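PDB 3FD3: chromosome replication initiation inhibitor protein from Agrobacterium tumefaciens, which probably regulates transcription as a LysR-family DNA-binding protein, this chain being its C-terminal substrate-binding domain. Local coordinates for residues A[39-42]-A[43-46]. Residues are numbered along the deposited sequence; the frame is centred on the assembly and turned at random.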
ATOM      1  N   GLN A  39       1.291  -8.742 -10.340  1.00 32.55           N
ATOM      2  CA  GLN A  39       0.707  -9.767 -11.214  1.00 32.45           C
ATOM      3  C   GLN A  39       1.751 -10.335 -12.192  1.00 32.34           C
ATOM      4  O   GLN A  39       1.385 -11.001 -13.167  1.00 31.16           O
ATOM      5  CB  GLN A  39      -0.462  -9.188 -12.001  1.00 32.66           C
ATOM      6  CG  GLN A  39      -1.650  -8.740 -11.133  1.00 35.39           C
ATOM      7  CD  GLN A  39      -2.411  -9.894 -10.559  1.00 37.45           C
ATOM      8  OE1 GLN A  39      -2.252 -11.037 -10.993  1.00 38.99           O
ATOM      9  NE2 GLN A  39      -3.262  -9.611  -9.582  1.00 38.83           N
ATOM     10  N   ASP A  40       3.037 -10.081 -11.921  1.00 32.00           N
ATOM     11  CA  ASP A  40       4.132 -10.618 -12.715  1.00 32.32           C
ATOM     12  C   ASP A  40       4.052 -10.144 -14.193  1.00 30.82           C
ATOM     13  O   ASP A  40       4.223 -10.936 -15.121  1.00 30.31           O
ATOM     14  CB  ASP A  40       4.132 -12.151 -12.613  1.00 33.46           C
ATOM     15  CG  ASP A  40       5.424 -12.769 -13.097  1.00 37.67           C
ATOM     16  OD1 ASP A  40       6.468 -12.068 -13.062  1.00 42.83           O
ATOM     17  OD2 ASP A  40       5.385 -13.951 -13.534  1.00 42.60           O
ATOM     18  N   HIS A  41       3.738  -8.866 -14.395  1.00 28.96           N
ATOM     19  CA  HIS A  41       3.707  -8.274 -15.724  1.00 28.90           C
ATOM     20  C   HIS A  41       4.972  -7.508 -16.068  1.00 28.20           C
ATOM     21  O   HIS A  41       5.107  -7.013 -17.188  1.00 27.22           O
ATOM     22  CB  HIS A  41       2.519  -7.336 -15.871  1.00 29.65           C
ATOM     23  CG  HIS A  41       1.204  -8.041 -15.839  1.00 32.03           C
ATOM     24  ND1 HIS A  41       0.981  -9.218 -16.522  1.00 35.03           N
ATOM     25  CD2 HIS A  41       0.053  -7.749 -15.194  1.00 34.04           C
ATOM     26  CE1 HIS A  41      -0.256  -9.625 -16.293  1.00 35.81           C
ATOM     27  NE2 HIS A  41      -0.837  -8.753 -15.486  1.00 35.42           N
ATOM     28  N   THR A  42       5.894  -7.390 -15.110  1.00 28.07           N
ATOM     29  CA  THR A  42       7.073  -6.530 -15.320  1.00 28.33           C
ATOM     30  C   THR A  42       7.858  -6.897 -16.560  1.00 28.25           C
ATOM     31  O   THR A  42       8.285  -5.997 -17.307  1.00 27.32           O
ATOM     32  CB  THR A  42       8.007  -6.542 -14.094  1.00 28.62           C
ATOM     33  OG1 THR A  42       7.349  -5.862 -13.031  1.00 29.70           O
ATOM     34  CG2 THR A  42       9.352  -5.839 -14.400  1.00 30.03           C
ATOM     35  N   VAL A  43       8.030  -8.199 -16.808  1.00 28.35           N
ATOM     36  CA  VAL A  43       8.778  -8.651 -17.991  1.00 29.09           C
ATOM     37  C   VAL A  43       8.135  -8.183 -19.302  1.00 28.78           C
ATOM     38  O   VAL A  43       8.820  -7.683 -20.190  1.00 29.03           O
ATOM     39  CB  VAL A  43       8.951 -10.195 -18.005  1.00 29.75           C
ATOM     40  CG1 VAL A  43       9.376 -10.684 -19.384  1.00 30.99           C
ATOM     41  CG2 VAL A  43       9.976 -10.604 -16.911  1.00 29.80           C
ATOM     42  N   GLU A  44       6.817  -8.322 -19.397  1.00 28.68           N
ATOM     43  CA  GLU A  44       6.069  -7.829 -20.549  1.00 28.87           C
ATOM     44  C   GLU A  44       6.190  -6.312 -20.702  1.00 27.49           C
ATOM     45  O   GLU A  44       6.409  -5.804 -21.806  1.00 26.93           O
ATOM     46  CB  GLU A  44       4.592  -8.221 -20.442  1.00 29.68           C
ATOM     47  CG  GLU A  44       4.364  -9.738 -20.328  1.00 33.32           C
ATOM     48  CD  GLU A  44       4.224 -10.233 -18.863  1.00 38.39           C
ATOM     49  OE1 GLU A  44       3.057 -10.566 -18.468  1.00 39.59           O
ATOM     50  OE2 GLU A  44       5.265 -10.270 -18.127  1.00 37.66           O
ATOM     51  N   TRP A  45       6.083  -5.597 -19.589  1.00 25.62           N
ATOM     52  CA  TRP A  45       6.202  -4.137 -19.608  1.00 25.29           C
ATOM     53  C   TRP A  45       7.566  -3.678 -20.088  1.00 24.79           C
ATOM     54  O   TRP A  45       7.674  -2.703 -20.833  1.00 24.65           O
ATOM     55  CB  TRP A  45       5.977  -3.552 -18.230  1.00 24.90           C
ATOM     56  CG  TRP A  45       4.603  -3.748 -17.670  1.00 25.87           C
ATOM     57  CD1 TRP A  45       3.488  -4.194 -18.328  1.00 26.75           C
ATOM     58  CD2 TRP A  45       4.195  -3.456 -16.333  1.00 25.04           C
ATOM     59  NE1 TRP A  45       2.418  -4.216 -17.468  1.00 28.30           N
ATOM     60  CE2 TRP A  45       2.824  -3.761 -16.239  1.00 25.78           C
ATOM     61  CE3 TRP A  45       4.860  -2.965 -15.199  1.00 25.87           C
ATOM     62  CZ2 TRP A  45       2.109  -3.597 -15.062  1.00 28.74           C
ATOM     63  CZ3 TRP A  45       4.149  -2.802 -14.021  1.00 27.65           C
ATOM     64  CH2 TRP A  45       2.780  -3.116 -13.967  1.00 26.81           C
ATOM     65  N   LEU A  46       8.610  -4.348 -19.628  1.00 24.23           N
ATOM     66  CA  LEU A  46       9.951  -4.040 -20.110  1.00 25.14           C
ATOM     67  C   LEU A  46      10.097  -4.343 -21.603  1.00 26.23           C
ATOM     68  O   LEU A  46      10.634  -3.540 -22.363  1.00 26.19           O
ATOM     69  CB  LEU A  46      11.001  -4.802 -19.313  1.00 24.73           C
ATOM     70  CG  LEU A  46      11.306  -4.251 -17.915  1.00 25.17           C
ATOM     71  CD1 LEU A  46      12.014  -5.301 -17.064  1.00 24.84           C
ATOM     72  CD2 LEU A  46      12.132  -2.933 -17.918  1.00 26.93           C
TER
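H41 meets E44 through its imidazole edge. ND1 of H41 donates to OE1 of E44 over 3.1 Å, and the N-H points almost straight at the oxygen (175°). The acceptor lies in the plane of the imidazole. The donor meets OE1 of E44 from above the carboxylate plane. The imidazole and carboxylate planes are 72° apart. E44 gets there by folding back: its chain bends at chi2 (95°), which brings the carboxylate to the backbone of D40 and H41. OE2 of E44 stands 3.3 Å from the carbonyl O of D40. These are two acceptors, so their proximity is probably somewhat unfavourable. One face of the H41 imidazole carries the carbonyl O of Q39, 3.7 Å above the plane and over the ring centre.

W45 also touches the H41 side chain: CB of H41 sits over one face of the indole, 3.8 Å from the centroid of the five-membered ring of W45, in a CH-pi contact. The carbonyl O of H41 also lies over a face of the indole.

This is the N-terminal start of helix 42-47, which follows strand 31-36 in the alpha/beta fold of the LysR substrate-binding domain, a fold shared with the periplasmic binding proteins. The first helical bonds run from W45 N to H41 O (3.0 Å) and from L46 N to T42 O (2.9 Å). D37, just ahead, receives H41 N at OD1 and pairs through OD2 with T42 OG1. T42 turns its methyl away from its own N, which lays CG2 of T42 alongside L46, 3.8 Å from CD1 of L46. Both side chains point the same way, and T42 also packs on A7 of strand 3-8. The carboxylate of D40 is bonded through OD1 to H58.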